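Local structure of putative chromatin binding protein (Chaetomium thermophilum, 6QP0) at residues R20-Y25 with D245-A250; A111-A116 with V127-L132; P218-M221 with P227-L230. The protein acts as a tRNA-dependent ATPase essential for tRNA modification by Elongator, this chain being its nucleotide-binding P-loop domain. All coordinates share one frame; numbering follows the deposited sequence.

How the contacts relate
The three contacts show how a P-loop NTPase fold covers a parallel sheet. Along the chain, contact 1 joins the early helix 15-31 to the late helix 237-250, and contacts 2 and 3 follow one another between its segments. Contact 2 packs helix 106-120 on strand 125-130; contact 3 packs the loop before edge strand 228-231 against that strand's first residue. The centre of contact 1 lies about 18 Å from that of contact 2, touching it through Ile128, and about 16 Å from that of contact 3, touching it through Phe229. Contact 1 thus uses the helix whose Lys15 and Thr16 bind ADP, contact 2 holds Asp130 of the magnesium site, and contact 3 lies at the sheet's edge.

Contact 1: residues R20-Y25 with D245-A250; sequences RQLYAY and DKIWDA
Tyr25 reaches across from helix 15-31 to Asp245 on helix 237-250, and its phenol hydroxyl donates a hydrogen bond of 2.8 Å from OH to Asp245 OD1. The two flat groups stand perpendicular: OD1 lies at the edge of the phenol, in the plane of the ring, whereas the hydroxyl arrives from above the carboxylate, 85° out of its plane. With CG opposite the backbone N (chi1 170°), the Tyr25 ring is directed at the second helix, and its length spans the gap. Asp245 uses a different rotamer, with CG beside its own N, which turns the carboxylate to the hydroxyl. OD1 also takes part in a salt bridge with Arg29, so a charged partner from the first helix shares the oxygen gripped by Tyr25. Trp248 CB sits at the ring's edge, 4.1 Å from Tyr25 OH.

One turn earlier on helix 15-31 the polar link gives way to a purely apolar one: Leu22 CD1 meets Ile247 CD1 at 4.0 Å, methyl against methyl. The segment axes remain 11.6 Å apart, crossing at -61°, so the helices are bridged by long side chains rather than by close backbones. Phe244 packs on Gln21, Leu22 and Tyr25, while Leu22 touches Ile128 and Trp248 touches Ile126; the helix pair is thereby seated on strand 125-130 of the central sheet.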
ATOM      1  N   ARG A  20       2.946  -8.025  -5.048  1.00 51.01           N
ATOM      2  CA  ARG A  20       3.029  -8.945  -6.176  1.00 53.57           C
ATOM      3  C   ARG A  20       2.528 -10.329  -5.784  1.00 56.24           C
ATOM      4  O   ARG A  20       1.704 -10.928  -6.484  1.00 57.27           O
ATOM      5  CB  ARG A  20       4.467  -9.019  -6.687  1.00 54.64           C
ATOM      6  CG  ARG A  20       4.959  -7.741  -7.346  1.00 54.41           C
ATOM      7  CD  ARG A  20       6.474  -7.728  -7.461  1.00 55.10           C
ATOM      8  NE  ARG A  20       6.964  -6.528  -8.131  1.00 54.48           N
ATOM      9  CZ  ARG A  20       8.231  -6.124  -8.116  1.00 55.53           C
ATOM     10  NH1 ARG A  20       9.146  -6.819  -7.454  1.00 55.97           N
ATOM     11  NH2 ARG A  20       8.582  -5.019  -8.758  1.00 55.25           N
ATOM     12  N   GLN A  21       3.020 -10.852  -4.656  1.00 56.31           N
ATOM     13  CA  GLN A  21       2.569 -12.153  -4.174  1.00 56.33           C
ATOM     14  C   GLN A  21       1.057 -12.178  -3.999  1.00 54.51           C
ATOM     15  O   GLN A  21       0.394 -13.144  -4.401  1.00 55.74           O
ATOM     16  CB  GLN A  21       3.265 -12.482  -2.852  1.00 56.62           C
ATOM     17  CG  GLN A  21       4.784 -12.502  -2.935  1.00 57.74           C
ATOM     18  CD  GLN A  21       5.443 -12.695  -1.581  1.00 58.51           C
ATOM     19  OE1 GLN A  21       4.806 -13.135  -0.623  1.00 58.82           O
ATOM     20  NE2 GLN A  21       6.726 -12.360  -1.495  1.00 59.01           N
ATOM     21  N   LEU A  22       0.494 -11.128  -3.402  1.00 51.64           N
ATOM     22  CA  LEU A  22      -0.952 -11.058  -3.238  1.00 50.94           C
ATOM     23  C   LEU A  22      -1.658 -11.105  -4.585  1.00 50.71           C
ATOM     24  O   LEU A  22      -2.660 -11.813  -4.745  1.00 51.36           O
ATOM     25  CB  LEU A  22      -1.328  -9.786  -2.480  1.00 49.22           C
ATOM     26  CG  LEU A  22      -2.803  -9.632  -2.108  1.00 48.59           C
ATOM     27  CD1 LEU A  22      -3.214 -10.662  -1.072  1.00 50.00           C
ATOM     28  CD2 LEU A  22      -3.076  -8.224  -1.602  1.00 46.82           C
ATOM     29  N   TYR A  23      -1.153 -10.354  -5.569  1.00 49.96           N
ATOM     30  CA  TYR A  23      -1.739 -10.377  -6.905  1.00 49.92           C
ATOM     31  C   TYR A  23      -1.739 -11.790  -7.472  1.00 51.83           C
ATOM     32  O   TYR A  23      -2.785 -12.309  -7.878  1.00 52.27           O
ATOM     33  CB  TYR A  23      -0.969  -9.426  -7.825  1.00 49.20           C
ATOM     34  CG  TYR A  23      -1.536  -9.302  -9.225  1.00 49.16           C
ATOM     35  CD1 TYR A  23      -1.304 -10.283 -10.183  1.00 50.71           C
ATOM     36  CD2 TYR A  23      -2.289  -8.194  -9.592  1.00 47.69           C
ATOM     37  CE1 TYR A  23      -1.817 -10.168 -11.462  1.00 50.83           C
ATOM     38  CE2 TYR A  23      -2.804  -8.071 -10.868  1.00 47.81           C
ATOM     39  CZ  TYR A  23      -2.565  -9.057 -11.799  1.00 49.38           C
ATOM     40  OH  TYR A  23      -3.080  -8.933 -13.068  1.00 49.63           O
ATOM     41  N   ALA A  24      -0.567 -12.430  -7.508  1.00 53.13           N
ATOM     42  CA  ALA A  24      -0.481 -13.797  -8.007  1.00 55.12           C
ATOM     43  C   ALA A  24      -1.440 -14.716  -7.265  1.00 55.99           C
ATOM     44  O   ALA A  24      -2.131 -15.536  -7.879  1.00 57.08           O
ATOM     45  CB  ALA A  24       0.955 -14.312  -7.888  1.00 56.46           C
ATOM     46  N   TYR A  25      -1.501 -14.591  -5.936  1.00 55.67           N
ATOM     47  CA  TYR A  25      -2.455 -15.378  -5.164  1.00 58.88           C
ATOM     48  C   TYR A  25      -3.883 -15.089  -5.612  1.00 59.76           C
ATOM     49  O   TYR A  25      -4.649 -16.008  -5.919  1.00 59.41           O
ATOM     50  CB  TYR A  25      -2.294 -15.084  -3.671  1.00 56.22           C
ATOM     51  CG  TYR A  25      -3.396 -15.673  -2.820  1.00 57.00           C
ATOM     52  CD1 TYR A  25      -4.579 -14.975  -2.598  1.00 55.78           C
ATOM     53  CD2 TYR A  25      -3.258 -16.925  -2.241  1.00 59.14           C
ATOM     54  CE1 TYR A  25      -5.589 -15.511  -1.826  1.00 56.69           C
ATOM     55  CE2 TYR A  25      -4.263 -17.467  -1.468  1.00 60.07           C
ATOM     56  CZ  TYR A  25      -5.425 -16.756  -1.263  1.00 58.86           C
ATOM     57  OH  TYR A  25      -6.430 -17.290  -0.491  1.00 59.98           O
ATOM     58  N   ASP A 245      -5.611 -16.024   2.586  1.00 57.88           N
ATOM     59  CA  ASP A 245      -6.918 -16.674   2.632  1.00 61.01           C
ATOM     60  C   ASP A 245      -7.894 -15.888   3.505  1.00 60.46           C
ATOM     61  O   ASP A 245      -9.075 -15.759   3.162  1.00 61.55           O
ATOM     62  CB  ASP A 245      -6.773 -18.109   3.146  1.00 64.90           C
ATOM     63  CG  ASP A 245      -6.294 -19.079   2.071  1.00 66.85           C
ATOM     64  OD1 ASP A 245      -7.084 -19.405   1.159  1.00 68.92           O
ATOM     65  OD2 ASP A 245      -5.123 -19.508   2.133  1.00 66.59           O
ATOM     66  N   LYS A 246      -7.422 -15.365   4.641  1.00 59.16           N
ATOM     67  CA  LYS A 246      -8.284 -14.548   5.488  1.00 58.87           C
ATOM     68  C   LYS A 246      -8.632 -13.233   4.799  1.00 55.55           C
ATOM     69  O   LYS A 246      -9.750 -12.724   4.952  1.00 55.85           O
ATOM     70  CB  LYS A 246      -7.608 -14.299   6.838  1.00 58.76           C
ATOM     71  CG  LYS A 246      -7.470 -15.545   7.715  1.00 62.56           C
ATOM     72  CD  LYS A 246      -6.268 -15.423   8.641  1.00 61.90           C
ATOM     73  CE  LYS A 246      -6.203 -16.541   9.675  1.00 65.87           C
ATOM     74  NZ  LYS A 246      -6.603 -17.884   9.161  1.00 69.02           N
ATOM     75  N   ILE A 247      -7.696 -12.671   4.026  1.00 52.66           N
ATOM     76  CA  ILE A 247      -8.025 -11.514   3.197  1.00 49.91           C
ATOM     77  C   ILE A 247      -9.142 -11.873   2.224  1.00 51.34           C
ATOM     78  O   ILE A 247     -10.092 -11.105   2.033  1.00 50.46           O
ATOM     79  CB  ILE A 247      -6.782 -10.997   2.447  1.00 47.47           C
ATOM     80  CG1 ILE A 247      -5.706 -10.507   3.420  1.00 46.32           C
ATOM     81  CG2 ILE A 247      -7.190  -9.878   1.485  1.00 45.16           C
ATOM     82  CD1 ILE A 247      -4.372 -10.193   2.759  1.00 44.85           C
ATOM     83  N   TRP A 248      -9.050 -13.049   1.599  1.00 53.86           N
ATOM     84  CA  TRP A 248     -10.064 -13.450   0.631  1.00 55.90           C
ATOM     85  C   TRP A 248     -11.423 -13.616   1.300  1.00 58.31           C
ATOM     86  O   TRP A 248     -12.436 -13.102   0.812  1.00 58.24           O
ATOM     87  CB  TRP A 248      -9.651 -14.745  -0.063  1.00 58.89           C
ATOM     88  CG  TRP A 248     -10.636 -15.183  -1.093  1.00 61.62           C
ATOM     89  CD1 TRP A 248     -11.681 -16.041  -0.917  1.00 65.77           C
ATOM     90  CD2 TRP A 248     -10.677 -14.775  -2.465  1.00 60.93           C
ATOM     91  NE1 TRP A 248     -12.368 -16.196  -2.096  1.00 67.73           N
ATOM     92  CE2 TRP A 248     -11.772 -15.429  -3.061  1.00 64.78           C
ATOM     93  CE3 TRP A 248      -9.893 -13.921  -3.246  1.00 57.91           C
ATOM     94  CZ2 TRP A 248     -12.101 -15.259  -4.405  1.00 65.60           C
ATOM     95  CZ3 TRP A 248     -10.220 -13.754  -4.579  1.00 58.73           C
ATOM     96  CH2 TRP A 248     -11.315 -14.419  -5.145  1.00 62.50           C
ATOM     97  N   ASP A 249     -11.466 -14.345   2.418  1.00 60.82           N
ATOM     98  CA  ASP A 249     -12.722 -14.522   3.135  1.00 63.78           C
ATOM     99  C   ASP A 249     -13.300 -13.188   3.585  1.00 62.48           C
ATOM    100  O   ASP A 249     -14.525 -13.025   3.635  1.00 64.16           O
ATOM    101  CB  ASP A 249     -12.514 -15.441   4.340  1.00 66.96           C
ATOM    102  CG  ASP A 249     -12.160 -16.859   3.937  1.00 70.32           C
ATOM    103  OD1 ASP A 249     -12.610 -17.301   2.859  1.00 71.99           O
ATOM    104  OD2 ASP A 249     -11.433 -17.532   4.697  1.00 71.56           O
ATOM    105  N   ALA A 250     -12.438 -12.219   3.906  1.00 61.61           N
ATOM    106  CA  ALA A 250     -12.917 -10.916   4.348  1.00 59.40           C
ATOM    107  C   ALA A 250     -13.617 -10.166   3.222  1.00 58.30           C
ATOM    108  O   ALA A 250     -14.661  -9.541   3.441  1.00 60.53           O
ATOM    109  CB  ALA A 250     -11.751 -10.091   4.894  1.00 56.35           C
TER

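Contact 2: residues A111-A116 with V127-L132; sequences AALYAA and VILDSL
Leu113 of helix 106-120 divides its two methyls between Leu129 of strand 125-130 and Ser131, two residues further along the chain. Its CB already points at the strand, yet neither CB nor CG comes into close contact with 127-132; these inner carbons serve to carry the branch across. With CG beside the backbone N and opposite the carbonyl carbon (chi1 -67°), the isobutyl group descends to the strand and its fork opens there. CD2 goes one way and rests 3.9 Å from Leu129 CD1. CD1 goes the other and comes to 3.8 Å from Ser131 OG, a van der Waals approach of a methyl to a hydroxyl oxygen.

Leu129 rises to meet it with the other common leucine rotamer, CG anti to the backbone N, which presents CD1 to the helix. Leu142 of helix 136-148 and Ile76 of strand 72-77 also touch the same leucine, and Trp138, Leu81 and Asp78 pack on Leu113. Strand 72-77, helix 106-120 and strand 125-130 together form a beta-alpha-beta crossover.

Asp130, whose CB points away from the helix, belongs to the magnesium site together with Thr16, in a place consistent with a Walker B aspartate. Ser131 OG, though buried against a methyl, is satisfied by a hydrogen bond with Asp78 OD1. The chemistry thus differs on the two sides of the chain: Leu129, and the Ser131 hydroxyl whose polar needs Asp78 meets, face helix 106-120, while the carboxylate between them serves the metal.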
ATOM      1  N   ALA A 111      -4.429  12.501  -3.957  1.00 29.92           N
ATOM      2  CA  ALA A 111      -5.464  12.749  -4.954  1.00 30.06           C
ATOM      3  C   ALA A 111      -5.323  11.784  -6.126  1.00 29.67           C
ATOM      4  O   ALA A 111      -6.299  11.156  -6.551  1.00 29.66           O
ATOM      5  CB  ALA A 111      -5.394  14.199  -5.431  1.00 30.71           C
ATOM      6  N   ALA A 112      -4.102  11.642  -6.650  1.00 29.55           N
ATOM      7  CA  ALA A 112      -3.870  10.728  -7.761  1.00 29.47           C
ATOM      8  C   ALA A 112      -4.244   9.302  -7.381  1.00 29.54           C
ATOM      9  O   ALA A 112      -4.938   8.607  -8.133  1.00 29.14           O
ATOM     10  CB  ALA A 112      -2.406  10.800  -8.200  1.00 29.55           C
ATOM     11  N   LEU A 113      -3.790   8.848  -6.211  1.00 31.62           N
ATOM     12  CA  LEU A 113      -4.127   7.505  -5.752  1.00 31.77           C
ATOM     13  C   LEU A 113      -5.634   7.346  -5.608  1.00 31.35           C
ATOM     14  O   LEU A 113      -6.215   6.355  -6.065  1.00 30.90           O
ATOM     15  CB  LEU A 113      -3.426   7.217  -4.424  1.00 31.67           C
ATOM     16  CG  LEU A 113      -1.900   7.117  -4.452  1.00 30.63           C
ATOM     17  CD1 LEU A 113      -1.329   7.247  -3.049  1.00 31.01           C
ATOM     18  CD2 LEU A 113      -1.456   5.808  -5.086  1.00 30.87           C
ATOM     19  N   TYR A 114      -6.289   8.324  -4.978  1.00 30.41           N
ATOM     20  CA  TYR A 114      -7.726   8.233  -4.755  1.00 30.41           C
ATOM     21  C   TYR A 114      -8.474   8.068  -6.073  1.00 30.81           C
ATOM     22  O   TYR A 114      -9.366   7.219  -6.193  1.00 30.17           O
ATOM     23  CB  TYR A 114      -8.214   9.473  -4.001  1.00 31.44           C
ATOM     24  CG  TYR A 114      -9.693   9.459  -3.692  1.00 33.59           C
ATOM     25  CD1 TYR A 114     -10.614   9.994  -4.584  1.00 34.71           C
ATOM     26  CD2 TYR A 114     -10.172   8.911  -2.509  1.00 33.90           C
ATOM     27  CE1 TYR A 114     -11.967   9.984  -4.308  1.00 36.80           C
ATOM     28  CE2 TYR A 114     -11.525   8.895  -2.223  1.00 35.85           C
ATOM     29  CZ  TYR A 114     -12.418   9.432  -3.128  1.00 37.47           C
ATOM     30  OH  TYR A 114     -13.766   9.422  -2.852  1.00 39.13           O
ATOM     31  N   ALA A 115      -8.112   8.864  -7.083  1.00 31.26           N
ATOM     32  CA  ALA A 115      -8.792   8.789  -8.371  1.00 31.28           C
ATOM     33  C   ALA A 115      -8.568   7.436  -9.035  1.00 30.21           C
ATOM     34  O   ALA A 115      -9.507   6.821  -9.553  1.00 30.79           O
ATOM     35  CB  ALA A 115      -8.310   9.919  -9.281  1.00 31.87           C
ATOM     36  N   ALA A 116      -7.320   6.959  -9.034  1.00 29.77           N
ATOM     37  CA  ALA A 116      -7.017   5.673  -9.653  1.00 29.96           C
ATOM     38  C   ALA A 116      -7.873   4.558  -9.068  1.00 30.30           C
ATOM     39  O   ALA A 116      -8.349   3.683  -9.799  1.00 30.91           O
ATOM     40  CB  ALA A 116      -5.533   5.349  -9.486  1.00 29.64           C
ATOM     41  N   VAL A 127      -8.981  -4.450  -5.747  1.00 34.93           N
ATOM     42  CA  VAL A 127      -7.967  -3.429  -5.985  1.00 33.39           C
ATOM     43  C   VAL A 127      -6.898  -3.540  -4.908  1.00 32.73           C
ATOM     44  O   VAL A 127      -7.208  -3.511  -3.711  1.00 32.56           O
ATOM     45  CB  VAL A 127      -8.584  -2.018  -5.995  1.00 32.62           C
ATOM     46  CG1 VAL A 127      -7.498  -0.957  -6.104  1.00 31.58           C
ATOM     47  CG2 VAL A 127      -9.582  -1.883  -7.135  1.00 33.72           C
ATOM     48  N   ILE A 128      -5.645  -3.661  -5.339  1.00 33.30           N
ATOM     49  CA  ILE A 128      -4.493  -3.671  -4.446  1.00 34.50           C
ATOM     50  C   ILE A 128      -3.810  -2.314  -4.546  1.00 34.00           C
ATOM     51  O   ILE A 128      -3.295  -1.951  -5.611  1.00 34.79           O
ATOM     52  CB  ILE A 128      -3.509  -4.796  -4.806  1.00 35.20           C
ATOM     53  CG1 ILE A 128      -4.191  -6.161  -4.730  1.00 35.94           C
ATOM     54  CG2 ILE A 128      -2.298  -4.742  -3.889  1.00 34.56           C
ATOM     55  CD1 ILE A 128      -3.379  -7.277  -5.357  1.00 36.42           C
ATOM     56  N   LEU A 129      -3.785  -1.572  -3.443  1.00 32.06           N
ATOM     57  CA  LEU A 129      -3.157  -0.253  -3.397  1.00 31.39           C
ATOM     58  C   LEU A 129      -1.800  -0.406  -2.713  1.00 31.56           C
ATOM     59  O   LEU A 129      -1.714  -0.463  -1.484  1.00 30.05           O
ATOM     60  CB  LEU A 129      -4.048   0.751  -2.676  1.00 31.14           C
ATOM     61  CG  LEU A 129      -3.598   2.212  -2.738  1.00 30.03           C
ATOM     62  CD1 LEU A 129      -3.596   2.711  -4.171  1.00 31.16           C
ATOM     63  CD2 LEU A 129      -4.482   3.093  -1.869  1.00 29.19           C
ATOM     64  N   ASP A 130      -0.744  -0.475  -3.520  1.00 31.24           N
ATOM     65  CA  ASP A 130       0.627  -0.620  -3.028  1.00 31.64           C
ATOM     66  C   ASP A 130       1.221   0.774  -2.874  1.00 33.63           C
ATOM     67  O   ASP A 130       1.762   1.354  -3.816  1.00 35.30           O
ATOM     68  CB  ASP A 130       1.441  -1.487  -3.981  1.00 31.77           C
ATOM     69  CG  ASP A 130       2.934  -1.455  -3.689  1.00 32.45           C
ATOM     70  OD1 ASP A 130       3.343  -0.912  -2.643  1.00 32.26           O
ATOM     71  OD2 ASP A 130       3.704  -1.975  -4.523  1.00 33.37           O
ATOM     72  N   SER A 131       1.122   1.317  -1.663  1.00 36.45           N
ATOM     73  CA  SER A 131       1.710   2.611  -1.357  1.00 37.51           C
ATOM     74  C   SER A 131       1.930   2.696   0.145  1.00 35.93           C
ATOM     75  O   SER A 131       1.365   1.914   0.915  1.00 36.96           O
ATOM     76  CB  SER A 131       0.825   3.765  -1.840  1.00 39.09           C
ATOM     77  OG  SER A 131       1.419   5.016  -1.541  1.00 40.49           O
ATOM     78  N   LEU A 132       2.763   3.656   0.550  1.00 30.58           N
ATOM     79  CA  LEU A 132       3.041   3.852   1.969  1.00 30.87           C
ATOM     80  C   LEU A 132       1.748   3.881   2.778  1.00 31.76           C
ATOM     81  O   LEU A 132       1.632   3.211   3.810  1.00 30.50           O
ATOM     82  CB  LEU A 132       3.840   5.140   2.171  1.00 31.39           C
ATOM     83  CG  LEU A 132       5.260   5.137   1.598  1.00 32.32           C
ATOM     84  CD1 LEU A 132       5.810   6.553   1.506  1.00 32.87           C
ATOM     85  CD2 LEU A 132       6.186   4.268   2.441  1.00 33.18           C
TER

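Contact 3: residues P218-M221 with P227-L230; sequences PNPM and PLFL
The loop that leads into the edge strand 228-231 of the parallel sheet contains an Asx turn at Asn219, and the prolines on either side of that asparagine, Pro218 and Pro220, close over Leu228 at the start of the strand. This is plain apolar packing without a hydrogen bond between the segments. Leu228 extends its branch opposite the backbone N (chi1 178°), which carries both methyls up to the proline rings. CD1 lies 3.7 Å from Pro218 CB, and CD2, the methyl shared by both rings, is 3.9 Å from that same carbon. CD2 also touches Pro220 CG at 3.5 Å, and so fits between the two rings, while Leu228 CB lies 4.1 Å from Pro220 CG. The leucine branch runs roughly at right angles to Pro218 and at a slant to Pro220.

An alanine at Leu228 would remove CG and both methyls, which is likely to leave Pro218 CB and Pro220 CG without their hydrocarbon partner and the loop less firmly held to the strand. Beneath the contact, Leu228 rests on Val155 of the adjacent strand 153-158, and Pro218 on Gln157. A cis peptide bond precedes Pro227, where the chain enters the strand. In the Asx turn itself, Met221 N donates to Asn219 OD1 at 2.9 Å, approaching from 44° above the plane of the side-chain carbonyl.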
ATOM      1  N   PRO A 218      -1.148   1.097  11.831  1.00 34.89           N
ATOM      2  CA  PRO A 218      -2.572   0.758  11.751  1.00 34.53           C
ATOM      3  C   PRO A 218      -3.108   0.324  13.109  1.00 35.09           C
ATOM      4  O   PRO A 218      -2.466  -0.430  13.844  1.00 35.21           O
ATOM      5  CB  PRO A 218      -2.615  -0.383  10.729  1.00 33.21           C
ATOM      6  CG  PRO A 218      -1.397  -0.186   9.896  1.00 33.00           C
ATOM      7  CD  PRO A 218      -0.350   0.359  10.830  1.00 34.18           C
ATOM      8  N   ASN A 219      -4.300   0.819  13.436  1.00 34.63           N
ATOM      9  CA  ASN A 219      -4.922   0.568  14.731  1.00 34.21           C
ATOM     10  C   ASN A 219      -6.166  -0.290  14.549  1.00 33.84           C
ATOM     11  O   ASN A 219      -7.209   0.217  14.108  1.00 32.40           O
ATOM     12  CB  ASN A 219      -5.280   1.895  15.407  1.00 34.30           C
ATOM     13  CG  ASN A 219      -5.697   1.719  16.846  1.00 34.46           C
ATOM     14  OD1 ASN A 219      -6.018   0.613  17.280  1.00 34.48           O
ATOM     15  ND2 ASN A 219      -5.697   2.813  17.598  1.00 35.75           N
ATOM     16  N   PRO A 220      -6.117  -1.587  14.870  1.00 33.82           N
ATOM     17  CA  PRO A 220      -7.321  -2.424  14.723  1.00 33.02           C
ATOM     18  C   PRO A 220      -8.471  -2.004  15.621  1.00 33.47           C
ATOM     19  O   PRO A 220      -9.581  -2.527  15.457  1.00 33.96           O
ATOM     20  CB  PRO A 220      -6.824  -3.831  15.087  1.00 35.37           C
ATOM     21  CG  PRO A 220      -5.340  -3.774  14.934  1.00 35.15           C
ATOM     22  CD  PRO A 220      -4.947  -2.375  15.294  1.00 34.96           C
ATOM     23  N   MET A 221      -8.243  -1.097  16.572  1.00 34.10           N
ATOM     24  CA  MET A 221      -9.343  -0.569  17.368  1.00 35.33           C
ATOM     25  C   MET A 221     -10.270   0.296  16.521  1.00 35.43           C
ATOM     26  O   MET A 221     -11.453   0.442  16.849  1.00 37.97           O
ATOM     27  CB  MET A 221      -8.798   0.240  18.546  1.00 36.28           C
ATOM     28  CG  MET A 221      -7.838  -0.532  19.443  1.00 36.54           C
ATOM     29  SD  MET A 221      -8.657  -1.788  20.445  1.00 37.51           S
ATOM     30  CE  MET A 221      -9.474  -0.767  21.666  1.00 39.34           C
ATOM     31  N   PRO A 227     -10.478  -4.827   8.756  1.00 38.69           N
ATOM     32  CA  PRO A 227      -9.632  -5.900   9.303  1.00 39.25           C
ATOM     33  C   PRO A 227      -8.158  -5.730   8.940  1.00 37.91           C
ATOM     34  O   PRO A 227      -7.833  -5.514   7.774  1.00 38.56           O
ATOM     35  CB  PRO A 227     -10.213  -7.169   8.668  1.00 40.70           C
ATOM     36  CG  PRO A 227     -10.940  -6.700   7.454  1.00 41.29           C
ATOM     37  CD  PRO A 227     -11.459  -5.334   7.780  1.00 39.73           C
ATOM     38  N   LEU A 228      -7.282  -5.818   9.937  1.00 36.25           N
ATOM     39  CA  LEU A 228      -5.853  -5.618   9.744  1.00 35.59           C
ATOM     40  C   LEU A 228      -5.156  -6.956   9.544  1.00 35.79           C
ATOM     41  O   LEU A 228      -5.492  -7.948  10.195  1.00 38.97           O
ATOM     42  CB  LEU A 228      -5.236  -4.886  10.938  1.00 33.34           C
ATOM     43  CG  LEU A 228      -3.723  -4.663  10.873  1.00 35.59           C
ATOM     44  CD1 LEU A 228      -3.343  -3.861   9.636  1.00 34.84           C
ATOM     45  CD2 LEU A 228      -3.218  -3.973  12.133  1.00 34.98           C
ATOM     46  N   PHE A 229      -4.182  -6.974   8.638  1.00 37.40           N
ATOM     47  CA  PHE A 229      -3.348  -8.142   8.399  1.00 39.87           C
ATOM     48  C   PHE A 229      -1.903  -7.684   8.274  1.00 42.13           C
ATOM     49  O   PHE A 229      -1.624  -6.591   7.775  1.00 43.13           O
ATOM     50  CB  PHE A 229      -3.768  -8.896   7.134  1.00 41.82           C
ATOM     51  CG  PHE A 229      -5.230  -9.233   7.088  1.00 40.67           C
ATOM     52  CD1 PHE A 229      -5.693 -10.441   7.581  1.00 41.31           C
ATOM     53  CD2 PHE A 229      -6.142  -8.342   6.546  1.00 39.67           C
ATOM     54  CE1 PHE A 229      -7.037 -10.754   7.538  1.00 40.45           C
ATOM     55  CE2 PHE A 229      -7.488  -8.649   6.502  1.00 38.89           C
ATOM     56  CZ  PHE A 229      -7.935  -9.856   6.998  1.00 38.97           C
ATOM     57  N   LEU A 230      -0.985  -8.527   8.739  1.00 41.15           N
ATOM     58  CA  LEU A 230       0.434  -8.202   8.740  1.00 43.01           C
ATOM     59  C   LEU A 230       1.233  -9.353   8.146  1.00 46.59           C
ATOM     60  O   LEU A 230       0.831 -10.517   8.225  1.00 46.36           O
ATOM     61  CB  LEU A 230       0.934  -7.896  10.159  1.00 42.26           C
ATOM     62  CG  LEU A 230       0.256  -6.729  10.881  1.00 40.75           C
ATOM     63  CD1 LEU A 230      -1.042  -7.164  11.543  1.00 40.03           C
ATOM     64  CD2 LEU A 230       1.199  -6.110  11.904  1.00 42.29           C
TER